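Local coordinates for protein diphosphomevalonate decarboxylase, putative (Trypanosoma brucei, PDB 2HKE) that probably catalyses the ATP-dependent decarboxylation of (R)-5-diphosphomevalonate to isopentenyl diphosphate in the mevalonate pathway, at residues A110-S115 with M358-P363; E309-L314 with F325-R330; K18-R23 with Q252-T257; A188-A193 with Y270-L275; G118-S123 with R149-G154. The protein carries 1 engineered substitution. All blocks are in the same frame, centred on the assembly; numbering follows the deposited sequence.

Most of the touching residues are buried, and no contact has a hydrogen bond between its segments. Contacts 1 and 5 lie deepest, their centres about 9 and 10 Å from the centre of the chain; contacts 3, 4 and 2 lie about 16, 17 and 20 Å out. Contacts 1, 2 and 4 meet on the five-stranded C-terminal sheet, where 358-363 pairs with 325-327 and 183-189. Contacts 1 and 3 join the two halves of the chain, one by methyls, the other by an indole against a helix. Contact 5 shares helix 114-130 with contact 1. Polar chemistry appears beside the packing: a sulfate in a pocket of several donors near contact 3, another on an exposed arginine by contact 4.

Contact 1 (A110-S115 with M358-P363); sequences AGMASS and MLLQSP
Ala110 starts the contact by setting its CB against the CE methyl of Met358, 3.9 Å away. The side chain of Met358 runs out from the strand and turns at its last torsion (chi3 68°), which brings that methyl to the alanine. The carbonyl O of Ala110 is held by Asn297 ND2. Gly111 carries the chain round with a positive phi, and Met112 then points back at the strand. Its CG lies beside the backbone N (chi1 -54°), and two further bends carry CE to 3.9 Å from CD2 of Leu360, the two side chains crossing at a slant. Met112 also rests on Phe106, Cys187 and Val189. Past it, Ala113 is the centre of an inverse gamma turn, with a weak bond of 2.7 Å from Ser114 N to Met112 O, and Ser115 already belongs to helix 114-130. On the strand, Met358 and Leu360 face the loop, whereas Leu359 packs on Val311 behind it. The sequence of 110-115 resembles the glycine- and serine-rich motif of GHMP kinases, which in relatives binds nucleotide phosphates; a similar role here is likely. Two methyl-to-methyl touches are all that these segments share, so the link between the N-terminal loop and the C-terminal sheet is dispersive, with no directional bond fixing how one sits on the other.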
# COMPACT_ATOMS: atom_id res chain seq x y z
N ALA A 110 -6.12 5.49 11.65
CA ALA A 110 -4.92 5.97 11.01
C ALA A 110 -5.07 5.95 9.46
O ALA A 110 -4.32 6.64 8.73
CB ALA A 110 -3.72 5.14 11.48
N GLY A 111 -6.05 5.21 8.96
CA GLY A 111 -6.35 5.20 7.52
C GLY A 111 -5.28 4.50 6.70
O GLY A 111 -5.11 4.82 5.53
N MET A 112 -4.56 3.54 7.30
CA MET A 112 -3.58 2.74 6.58
C MET A 112 -4.30 1.83 5.59
O MET A 112 -5.45 1.41 5.85
CB MET A 112 -2.73 1.90 7.53
CG MET A 112 -2.03 2.69 8.64
SD MET A 112 -1.15 4.07 8.01
CE MET A 112 0.35 3.26 7.40
N ALA A 113 -3.62 1.48 4.50
CA ALA A 113 -4.24 0.75 3.39
C ALA A 113 -4.30 -0.73 3.73
O ALA A 113 -3.70 -1.57 3.03
CB ALA A 113 -3.44 0.96 2.10
N SER A 114 -5.00 -1.04 4.82
CA SER A 114 -4.96 -2.38 5.37
C SER A 114 -5.83 -3.35 4.57
O SER A 114 -5.76 -4.57 4.76
CB SER A 114 -5.34 -2.35 6.86
OG SER A 114 -6.66 -1.86 7.06
N SER A 115 -6.65 -2.84 3.66
CA SER A 115 -7.38 -3.75 2.75
C SER A 115 -6.43 -4.46 1.79
O SER A 115 -6.60 -5.65 1.48
CB SER A 115 -8.46 -2.98 1.97
OG SER A 115 -7.87 -2.42 0.81
N MET A 358 0.90 9.54 14.16
CA MET A 358 1.96 8.60 14.42
C MET A 358 2.94 8.74 13.29
O MET A 358 2.63 9.31 12.26
CB MET A 358 1.45 7.15 14.46
CG MET A 358 1.48 6.42 13.16
SD MET A 358 1.03 4.68 13.41
CE MET A 358 -0.60 5.11 13.83
N LEU A 359 4.13 8.22 13.52
CA LEU A 359 5.18 8.17 12.49
C LEU A 359 5.74 6.78 12.41
O LEU A 359 6.36 6.30 13.36
CB LEU A 359 6.31 9.14 12.82
CG LEU A 359 7.45 9.21 11.82
CD1 LEU A 359 6.95 9.72 10.47
CD2 LEU A 359 8.58 10.09 12.34
N LEU A 360 5.50 6.13 11.26
CA LEU A 360 5.88 4.74 11.02
C LEU A 360 7.18 4.76 10.27
O LEU A 360 7.34 5.62 9.44
CB LEU A 360 4.83 4.08 10.14
CG LEU A 360 5.00 2.64 9.71
CD1 LEU A 360 5.22 1.67 10.93
CD2 LEU A 360 3.81 2.24 8.88
N GLN A 361 8.11 3.88 10.59
CA GLN A 361 9.28 3.67 9.73
C GLN A 361 9.39 2.21 9.37
O GLN A 361 9.15 1.36 10.20
CB GLN A 361 10.56 4.22 10.38
CG GLN A 361 11.89 3.87 9.66
CD GLN A 361 12.41 2.49 10.01
OE1 GLN A 361 12.20 2.02 11.11
NE2 GLN A 361 13.13 1.85 9.06
N SER A 362 9.74 1.95 8.11
CA SER A 362 9.96 0.60 7.62
C SER A 362 11.10 0.56 6.62
O SER A 362 11.30 1.50 5.86
CB SER A 362 8.67 0.06 6.98
OG SER A 362 8.84 -1.14 6.25
N PRO A 363 11.89 -0.53 6.63
CA PRO A 363 12.75 -0.82 5.48
C PRO A 363 11.89 -1.40 4.35
O PRO A 363 10.67 -1.56 4.52
CB PRO A 363 13.68 -1.91 6.04
CG PRO A 363 12.79 -2.68 6.86
CD PRO A 363 11.93 -1.64 7.60

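Contact 2 (E309-L314 with F325-R330); sequences EAVAML and FFFGDR
Phe325 and Phe327 hold out two rings with nearly parallel planes, and Val311 of the facing helix meets both. At Phe327 the touch is at the ring edge: CG2 of Val311 lies close to the ring plane, 4.5 Å from CZ. At Phe325 the approach is oblique, with CG1 of Val311 3.9 Å from CE2 and 4.1 Å from CZ. Here the valine and the phenyl lie alongside, running in opposite senses. Phe325 also has an edge-to-face partner in Phe322. One valine can serve two rings because its methyls diverge: CG1 is placed opposite the backbone N (chi1 173°), and CG2 lies beside that N. Phe326, between the two rings in sequence, is turned to the other side of the strand and takes no part in meeting the valine. Beyond the strand the chain passes through Gly328 to Asp329, the N-cap of the next helix. Strand 325-327 is an outer strand of the five-stranded sheet and runs parallel to 358-363, whose Leu359 touches Phe325. Helix 330-338 closes in with Leu333, which packs on both rings, and with Val336, and helix 307-317 is backed in turn by helix 267-283, where Met313 and Leu314 pack on Leu275.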
# COMPACT_ATOMS: atom_id res chain seq x y z
N GLU A 309 18.25 13.16 10.14
CA GLU A 309 18.09 14.61 9.95
C GLU A 309 16.71 14.91 9.46
O GLU A 309 16.10 15.89 9.92
CB GLU A 309 19.09 15.20 8.96
CG GLU A 309 19.10 16.74 8.93
CD GLU A 309 20.10 17.30 7.97
OE1 GLU A 309 19.78 17.38 6.75
OE2 GLU A 309 21.22 17.63 8.43
N ALA A 310 16.24 14.12 8.50
CA ALA A 310 14.90 14.34 7.94
C ALA A 310 13.82 14.30 9.03
O ALA A 310 12.95 15.16 9.09
CB ALA A 310 14.63 13.31 6.76
N VAL A 311 13.88 13.30 9.91
CA VAL A 311 12.92 13.14 10.96
C VAL A 311 13.06 14.27 12.00
O VAL A 311 12.04 14.83 12.44
CB VAL A 311 13.00 11.76 11.59
CG1 VAL A 311 12.07 11.68 12.81
CG2 VAL A 311 12.68 10.68 10.55
N ALA A 312 14.30 14.66 12.31
CA ALA A 312 14.54 15.83 13.19
C ALA A 312 13.89 17.10 12.61
O ALA A 312 13.27 17.90 13.35
CB ALA A 312 16.06 16.09 13.41
N MET A 313 14.05 17.28 11.31
CA MET A 313 13.47 18.44 10.59
C MET A 313 11.98 18.38 10.70
O MET A 313 11.34 19.38 11.04
CB MET A 313 13.95 18.43 9.14
CG MET A 313 13.40 19.53 8.29
SD MET A 313 11.79 19.14 7.56
CE MET A 313 12.08 17.67 6.51
N LEU A 314 11.37 17.22 10.43
CA LEU A 314 9.91 17.08 10.62
C LEU A 314 9.41 17.48 12.01
O LEU A 314 8.36 18.10 12.13
CB LEU A 314 9.42 15.66 10.31
CG LEU A 314 9.61 15.18 8.86
CD1 LEU A 314 9.09 13.73 8.67
CD2 LEU A 314 8.97 16.16 7.84
N PHE A 325 5.98 7.19 17.67
CA PHE A 325 6.90 6.65 16.66
C PHE A 325 6.80 5.13 16.68
O PHE A 325 6.89 4.51 17.75
CB PHE A 325 8.33 7.00 16.99
CG PHE A 325 8.77 8.35 16.60
CD1 PHE A 325 7.98 9.45 16.83
CD2 PHE A 325 10.02 8.54 16.08
CE1 PHE A 325 8.41 10.68 16.55
CE2 PHE A 325 10.46 9.79 15.76
CZ PHE A 325 9.64 10.87 15.99
N PHE A 326 6.66 4.53 15.51
CA PHE A 326 6.64 3.10 15.38
C PHE A 326 7.72 2.71 14.36
O PHE A 326 7.46 2.68 13.16
CB PHE A 326 5.25 2.65 14.96
CG PHE A 326 4.25 2.82 16.03
CD1 PHE A 326 3.54 3.99 16.14
CD2 PHE A 326 4.05 1.85 16.99
CE1 PHE A 326 2.61 4.17 17.19
CE2 PHE A 326 3.11 2.05 18.06
CZ PHE A 326 2.42 3.18 18.14
N PHE A 327 8.93 2.50 14.83
CA PHE A 327 10.06 2.26 13.96
C PHE A 327 10.39 0.77 13.93
O PHE A 327 10.59 0.18 14.96
CB PHE A 327 11.29 3.03 14.43
CG PHE A 327 11.41 4.45 13.85
CD1 PHE A 327 10.32 5.28 13.81
CD2 PHE A 327 12.62 4.91 13.37
CE1 PHE A 327 10.44 6.56 13.30
CE2 PHE A 327 12.75 6.20 12.89
CZ PHE A 327 11.67 7.01 12.86
N GLY A 328 10.44 0.17 12.76
CA GLY A 328 10.93 -1.21 12.61
C GLY A 328 12.39 -1.30 13.04
O GLY A 328 12.84 -2.34 13.54
N ASP A 329 13.15 -0.22 12.83
CA ASP A 329 14.60 -0.19 13.07
C ASP A 329 14.93 0.61 14.35
O ASP A 329 15.00 1.83 14.36
CB ASP A 329 15.26 0.39 11.79
CG ASP A 329 16.75 0.32 11.75
OD1 ASP A 329 17.44 0.24 12.81
OD2 ASP A 329 17.29 0.38 10.60
N ARG A 330 15.17 -0.07 15.48
CA ARG A 330 15.41 0.56 16.77
C ARG A 330 16.68 1.40 16.75
O ARG A 330 16.70 2.47 17.39
CB ARG A 330 15.50 -0.51 17.87

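Contact 3 (K18-R23 with Q252-T257); sequences KYWGKR and QEICAT. With SO4 (sulfate ion), chain C.
Trp20 packs its indole against Ile254 and Cys255 of helix 237-256. On the apolar side, CD1 of Trp20 is 3.9 Å from CG2 of Ile254, a methyl that also comes within 4.0 Å of NE1. Sulfur adds a second kind of touch: SG of Cys255 lies 3.8 Å from CZ2 of Trp20, and it stands obliquely to the six-membered ring, 43° off the normal. With CG opposite the backbone N (chi1 -165°), the indole is thrown toward the helix. Its one polar atom, NE1, is bonded to Ser206 OG, so the ring is fixed by a hydrogen bond as well as by packing. The neighbours of Trp20 do polar work. Tyr19 OH gives a 2.6 Å hydrogen bond to sulfate O4, an oxygen lying at the ring edge in its plane. Lys22 NZ donates to sulfate O1 at 2.6 Å and to Tyr19 OH at 3.0 Å, tying the two side chains together round the anion. Arg77, Ser144, Gly145 and Thr200 also hydrogen-bond the sulfate. The ion probably came from the crystallisation liquor, but such a pocket is consistent with the diphosphate-binding site of substrate in mevalonate diphosphate decarboxylases.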
# COMPACT_ATOMS: atom_id res chain seq x y z
N LYS A 18 1.17 5.35 -9.51
CA LYS A 18 -0.17 5.10 -9.00
C LYS A 18 -1.15 4.24 -9.82
O LYS A 18 -1.26 4.39 -11.02
CB LYS A 18 -0.83 6.43 -8.74
CG LYS A 18 -0.01 7.38 -7.84
CD LYS A 18 0.12 6.79 -6.45
CE LYS A 18 0.76 7.75 -5.46
NZ LYS A 18 0.87 7.16 -4.05
N TYR A 19 -1.89 3.40 -9.09
CA TYR A 19 -3.07 2.74 -9.60
C TYR A 19 -4.26 3.71 -9.38
O TYR A 19 -4.56 4.05 -8.27
CB TYR A 19 -3.29 1.45 -8.84
CG TYR A 19 -4.68 0.81 -8.88
CD1 TYR A 19 -5.35 0.64 -10.08
CD2 TYR A 19 -5.27 0.33 -7.71
CE1 TYR A 19 -6.61 0.06 -10.11
CE2 TYR A 19 -6.51 -0.29 -7.73
CZ TYR A 19 -7.18 -0.39 -8.90
OH TYR A 19 -8.39 -1.02 -8.92
N TRP A 20 -4.92 4.15 -10.46
CA TRP A 20 -6.09 4.97 -10.33
C TRP A 20 -6.87 4.83 -11.62
O TRP A 20 -6.60 5.51 -12.58
CB TRP A 20 -5.73 6.43 -10.05
CG TRP A 20 -6.89 7.25 -9.55
CD1 TRP A 20 -7.53 8.25 -10.21
CD2 TRP A 20 -7.45 7.19 -8.27
NE1 TRP A 20 -8.53 8.79 -9.42
CE2 TRP A 20 -8.48 8.16 -8.21
CE3 TRP A 20 -7.22 6.39 -7.14
CZ2 TRP A 20 -9.27 8.33 -7.09
CZ3 TRP A 20 -8.04 6.57 -6.02
CH2 TRP A 20 -9.04 7.53 -6.02
N GLY A 21 -7.79 3.87 -11.63
CA GLY A 21 -8.64 3.57 -12.74
C GLY A 21 -8.63 2.12 -13.20
O GLY A 21 -7.54 1.54 -13.44
N LYS A 22 -9.82 1.56 -13.37
CA LYS A 22 -10.01 0.29 -14.03
C LYS A 22 -10.45 0.47 -15.49
O LYS A 22 -11.35 1.28 -15.78
CB LYS A 22 -11.03 -0.56 -13.29
CG LYS A 22 -10.62 -0.85 -11.82
CD LYS A 22 -11.76 -1.48 -11.06
CE LYS A 22 -11.53 -1.73 -9.57
NZ LYS A 22 -11.30 -0.51 -8.83
N ARG A 23 -9.83 -0.28 -16.39
CA ARG A 23 -10.16 -0.20 -17.80
C ARG A 23 -11.46 -0.90 -18.18
O ARG A 23 -12.08 -1.62 -17.38
CB ARG A 23 -8.98 -0.71 -18.63
CG ARG A 23 -8.70 -2.19 -18.52
CD ARG A 23 -7.61 -2.61 -19.51
NE ARG A 23 -7.41 -4.05 -19.62
CZ ARG A 23 -6.47 -4.76 -18.99
NH1 ARG A 23 -5.69 -4.19 -18.09
NH2 ARG A 23 -6.35 -6.06 -19.21
N GLN A 252 -3.24 13.91 -7.06
CA GLN A 252 -4.01 14.96 -6.38
C GLN A 252 -4.67 15.89 -7.44
O GLN A 252 -5.82 16.32 -7.25
CB GLN A 252 -3.16 15.75 -5.36
CG GLN A 252 -2.90 14.91 -4.09
CD GLN A 252 -1.90 15.51 -3.17
OE1 GLN A 252 -1.07 16.36 -3.58
NE2 GLN A 252 -1.92 15.05 -1.92
N GLU A 253 -3.98 16.17 -8.53
CA GLU A 253 -4.54 17.04 -9.57
C GLU A 253 -5.66 16.33 -10.30
O GLU A 253 -6.69 16.97 -10.67
CB GLU A 253 -3.47 17.53 -10.53
CG GLU A 253 -3.99 18.66 -11.42
CD GLU A 253 -3.00 19.14 -12.50
OE1 GLU A 253 -1.85 18.62 -12.54
OE2 GLU A 253 -3.40 20.01 -13.32
N ILE A 254 -5.50 15.03 -10.54
CA ILE A 254 -6.58 14.23 -11.11
C ILE A 254 -7.82 14.30 -10.25
O ILE A 254 -8.92 14.53 -10.76
CB ILE A 254 -6.14 12.78 -11.34
CG1 ILE A 254 -5.18 12.73 -12.52
CG2 ILE A 254 -7.37 11.92 -11.66
CD1 ILE A 254 -4.32 11.49 -12.60
N CYS A 255 -7.66 14.10 -8.96
CA CYS A 255 -8.78 14.17 -8.04
C CYS A 255 -9.42 15.57 -8.07
O CYS A 255 -10.63 15.70 -8.04
CB CYS A 255 -8.33 13.78 -6.65
SG CYS A 255 -8.12 11.95 -6.55
N ALA A 256 -8.59 16.61 -8.11
CA ALA A 256 -9.10 17.99 -8.07
C ALA A 256 -9.88 18.35 -9.34
O ALA A 256 -10.71 19.23 -9.28
CB ALA A 256 -7.93 18.98 -7.88
N THR A 257 -9.58 17.71 -10.46
CA THR A 257 -10.22 17.95 -11.75
C THR A 257 -11.26 16.87 -12.13
O THR A 257 -11.75 16.81 -13.27
CB THR A 257 -9.18 18.01 -12.83
OG1 THR A 257 -8.49 16.77 -12.90
CG2 THR A 257 -8.15 19.15 -12.58
S SO4 C . -9.96 -1.57 -5.73
O1 SO4 C . -11.20 -1.13 -6.33
O2 SO4 C . -9.20 -0.42 -5.28
O3 SO4 C . -10.23 -2.42 -4.58
O4 SO4 C . -9.16 -2.28 -6.73

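Contact 4 (A188-A193 with Y270-L275); sequences AVLKGA and YAMIRL. With SO4 (sulfate ion), chain D.
Met272 faces the strand end and is met there by two side chains, Ala188 and Leu190, both directed at the helix. Its chain is bent rather than extended: CG lies beside the backbone N (chi1 -82°), and the next two torsions curl the thioether round. Its tip and its base touch different residues. The terminal CE comes to 4.2 Å from CB of Ala188, while CG, nearer the backbone, is 4.2 Å from CD1 of Leu190. Val189, between them, is turned the other way and packs on Met358. Met272 also meets Leu314 and Phe318, so the side chain is enclosed by the strand end, Leu314 of helix 307-317 and Phe318. Arg274 leaves the same helix in another direction, toward solvent. Its guanidinium takes a sulfate at its edge: NE donates to O4 at 3.0 Å and to O3 at 3.2 Å, and NH2 to O3 at 3.1 Å. All three bonds are well bent, with angles near 140°, and Asp350 N also holds the ion, which is probably from the crystallisation liquor. The whole is helix-on-sheet packing, helix 267-283 covering the end of strand 183-189 and the residues just after it in the C-terminal domain of the GHMP fold.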
# COMPACT_ATOMS: atom_id res chain seq x y z
N ALA A 188 3.95 9.48 7.81
CA ALA A 188 3.48 10.48 8.74
C ALA A 188 1.95 10.51 8.66
O ALA A 188 1.35 10.98 7.67
CB ALA A 188 4.10 11.84 8.43
N VAL A 189 1.33 9.87 9.64
CA VAL A 189 -0.09 9.78 9.72
C VAL A 189 -0.71 11.10 10.15
O VAL A 189 -0.35 11.65 11.19
CB VAL A 189 -0.52 8.59 10.60
CG1 VAL A 189 -2.00 8.45 10.66
CG2 VAL A 189 0.14 7.33 10.03
N LEU A 190 -1.65 11.56 9.33
CA LEU A 190 -2.36 12.81 9.52
C LEU A 190 -3.87 12.58 9.66
O LEU A 190 -4.40 11.57 9.19
CB LEU A 190 -2.06 13.77 8.37
CG LEU A 190 -0.58 14.12 8.17
CD1 LEU A 190 -0.30 14.75 6.79
CD2 LEU A 190 -0.10 15.00 9.32
N LYS A 191 -4.57 13.53 10.27
CA LYS A 191 -6.01 13.40 10.40
C LYS A 191 -6.60 13.49 9.01
O LYS A 191 -6.13 14.26 8.18
CB LYS A 191 -6.59 14.41 11.37
CG LYS A 191 -6.30 14.08 12.82
CD LYS A 191 -6.86 15.12 13.81
CE LYS A 191 -6.07 15.16 15.15
NZ LYS A 191 -6.46 16.37 15.97
N GLY A 192 -7.63 12.71 8.73
CA GLY A 192 -8.22 12.68 7.42
C GLY A 192 -9.07 13.90 7.13
O GLY A 192 -9.45 14.67 8.03
N ALA A 193 -9.33 14.08 5.85
CA ALA A 193 -10.16 15.13 5.36
C ALA A 193 -11.60 14.74 5.65
O ALA A 193 -11.90 13.61 6.02
CB ALA A 193 -9.99 15.28 3.86
N TYR A 270 -0.79 19.31 2.55
CA TYR A 270 -0.17 20.32 1.71
C TYR A 270 1.01 20.98 2.39
O TYR A 270 2.02 21.27 1.74
CB TYR A 270 -1.18 21.39 1.24
CG TYR A 270 -2.33 20.86 0.43
CD1 TYR A 270 -2.11 20.09 -0.70
CD2 TYR A 270 -3.65 21.12 0.80
CE1 TYR A 270 -3.18 19.59 -1.45
CE2 TYR A 270 -4.73 20.62 0.05
CZ TYR A 270 -4.48 19.88 -1.07
OH TYR A 270 -5.54 19.40 -1.80
N ALA A 271 0.92 21.15 3.71
CA ALA A 271 2.06 21.70 4.42
C ALA A 271 3.26 20.71 4.37
O ALA A 271 4.40 21.13 4.29
CB ALA A 271 1.69 21.96 5.85
N MET A 272 2.96 19.42 4.45
CA MET A 272 4.02 18.39 4.33
C MET A 272 4.68 18.46 2.98
O MET A 272 5.90 18.34 2.88
CB MET A 272 3.48 16.99 4.65
CG MET A 272 3.42 16.69 6.14
SD MET A 272 4.97 16.62 7.02
CE MET A 272 5.69 15.07 6.34
N ILE A 273 3.90 18.71 1.92
CA ILE A 273 4.47 18.83 0.60
C ILE A 273 5.41 20.04 0.60
O ILE A 273 6.53 19.94 0.17
CB ILE A 273 3.39 18.97 -0.45
CG1 ILE A 273 2.60 17.67 -0.62
CG2 ILE A 273 3.98 19.52 -1.76
CD1 ILE A 273 1.40 17.81 -1.51
N ARG A 274 4.93 21.19 1.09
CA ARG A 274 5.75 22.38 1.13
C ARG A 274 7.02 22.18 1.93
O ARG A 274 8.09 22.68 1.51
CB ARG A 274 4.97 23.57 1.71
CG ARG A 274 3.81 23.94 0.86
CD ARG A 274 3.38 25.41 1.05
NE ARG A 274 3.26 25.78 2.45
CZ ARG A 274 2.22 25.50 3.22
NH1 ARG A 274 1.19 24.85 2.73
NH2 ARG A 274 2.21 25.90 4.48
N LEU A 275 6.92 21.46 3.05
CA LEU A 275 8.06 21.21 3.94
C LEU A 275 9.13 20.34 3.26
O LEU A 275 10.35 20.64 3.30
CB LEU A 275 7.57 20.54 5.22
CG LEU A 275 8.59 20.28 6.31
CD1 LEU A 275 9.49 21.50 6.60
CD2 LEU A 275 7.86 19.83 7.55
S SO4 D . 5.24 28.68 3.33
O1 SO4 D . 4.41 29.73 2.76
O2 SO4 D . 6.45 29.26 3.88
O3 SO4 D . 4.46 28.00 4.37
O4 SO4 D . 5.54 27.74 2.26

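Contact 5 (G118-S123 with R149-G154); sequences GYCAMS and RSAFGG
The backbones of Cys120, on a helix, and Ser150, in the loop before strand 155-159, come close, with the two CA atoms 6.2 Å apart. Cys120 does the touching from the helix. Its SG is swung opposite the backbone N (chi1 -171°), and this lays the sulfur over the peptide joining Ser150 and Ala151. SG of Cys120 stands almost straight above the carbonyl C of Ser150, at 3.5 Å. From the same SG of Cys120 to N of Ala151 is 3.7 Å. The CB of Ser150 flanks the sulfur of Cys120 at 3.8 Å, and the methyl of Ala151 is a looser neighbour. That methyl also sits over one face of the Phe152 ring, 3.9 Å above its plane and toward the rim. Arg149 points away from the helix, with Asn13 and Ser36 among its partners. Ala10 and Val368 also pack on Cys120, so the thiol is buried between helix 114-130 and the loop before strand 155-159. Ser150 OG turns to other partners, Asn13 ND2 and Pro11 O. With sulfur over the face of a peptide, the helix depends on where that peptide lies, and the hydrogen bonds of Ser150 to strand 5-15 are what position it.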
# COMPACT_ATOMS: atom_id res chain seq x y z
N GLY A 118 -4.84 -7.17 3.86
CA GLY A 118 -5.88 -8.13 4.25
C GLY A 118 -6.26 -9.09 3.14
O GLY A 118 -6.32 -10.30 3.34
N TYR A 119 -6.51 -8.57 1.95
CA TYR A 119 -6.85 -9.42 0.83
C TYR A 119 -5.66 -10.25 0.38
O TYR A 119 -5.83 -11.39 -0.07
CB TYR A 119 -7.37 -8.57 -0.33
CG TYR A 119 -8.80 -8.15 -0.10
CD1 TYR A 119 -9.79 -9.10 -0.03
CD2 TYR A 119 -9.16 -6.81 0.01
CE1 TYR A 119 -11.12 -8.75 0.13
CE2 TYR A 119 -10.51 -6.44 0.21
CZ TYR A 119 -11.46 -7.44 0.27
OH TYR A 119 -12.80 -7.18 0.45
N CYS A 120 -4.47 -9.68 0.46
CA CYS A 120 -3.27 -10.47 0.13
C CYS A 120 -3.10 -11.63 1.11
O CYS A 120 -2.88 -12.77 0.71
CB CYS A 120 -2.06 -9.60 0.12
SG CYS A 120 -0.60 -10.43 -0.52
N ALA A 121 -3.20 -11.36 2.41
CA ALA A 121 -3.06 -12.44 3.40
C ALA A 121 -4.14 -13.50 3.19
O ALA A 121 -3.87 -14.71 3.28
CB ALA A 121 -3.10 -11.85 4.80
N MET A 122 -5.37 -13.08 2.91
CA MET A 122 -6.46 -14.03 2.68
C MET A 122 -6.24 -14.87 1.41
O MET A 122 -6.49 -16.08 1.39
CB MET A 122 -7.78 -13.28 2.59
CG MET A 122 -8.96 -14.16 2.53
SD MET A 122 -10.48 -13.25 2.31
CE MET A 122 -10.39 -12.01 3.60
N SER A 123 -5.84 -14.20 0.34
CA SER A 123 -5.47 -14.90 -0.92
C SER A 123 -4.44 -16.01 -0.67
O SER A 123 -4.65 -17.17 -1.07
CB SER A 123 -4.85 -13.92 -1.96
OG SER A 123 -4.30 -14.68 -3.03
N ARG A 149 -0.03 -6.39 -5.19
CA ARG A 149 1.37 -6.04 -5.13
C ARG A 149 2.05 -6.41 -3.81
O ARG A 149 3.26 -6.32 -3.71
CB ARG A 149 1.58 -4.56 -5.43
CG ARG A 149 1.06 -4.09 -6.82
CD ARG A 149 1.47 -2.63 -7.04
NE ARG A 149 1.05 -1.82 -5.88
CZ ARG A 149 0.00 -1.02 -5.82
NH1 ARG A 149 -0.75 -0.80 -6.89
NH2 ARG A 149 -0.30 -0.44 -4.67
N SER A 150 1.26 -6.81 -2.80
CA SER A 150 1.81 -7.23 -1.53
C SER A 150 2.31 -8.70 -1.54
O SER A 150 2.83 -9.19 -0.50
CB SER A 150 0.83 -6.92 -0.40
OG SER A 150 0.93 -5.55 -0.02
N ALA A 151 2.16 -9.38 -2.68
CA ALA A 151 2.48 -10.79 -2.83
C ALA A 151 3.98 -11.05 -2.81
O ALA A 151 4.39 -12.18 -2.55
CB ALA A 151 1.82 -11.39 -4.15
N PHE A 152 4.78 -10.02 -3.03
CA PHE A 152 6.21 -10.12 -3.14
C PHE A 152 6.82 -9.03 -2.30
O PHE A 152 6.21 -7.96 -2.14
CB PHE A 152 6.67 -9.87 -4.56
CG PHE A 152 6.04 -10.76 -5.55
CD1 PHE A 152 6.48 -12.07 -5.68
CD2 PHE A 152 5.01 -10.31 -6.36
CE1 PHE A 152 5.86 -12.92 -6.60
CE2 PHE A 152 4.40 -11.12 -7.25
CZ PHE A 152 4.82 -12.43 -7.40
N GLY A 153 8.03 -9.32 -1.82
CA GLY A 153 8.89 -8.32 -1.18
C GLY A 153 9.50 -7.39 -2.21
O GLY A 153 9.45 -7.64 -3.42
N GLY A 154 10.07 -6.30 -1.74
CA GLY A 154 10.85 -5.46 -2.59
C GLY A 154 10.08 -4.42 -3.36
O GLY A 154 9.15 -3.83 -2.83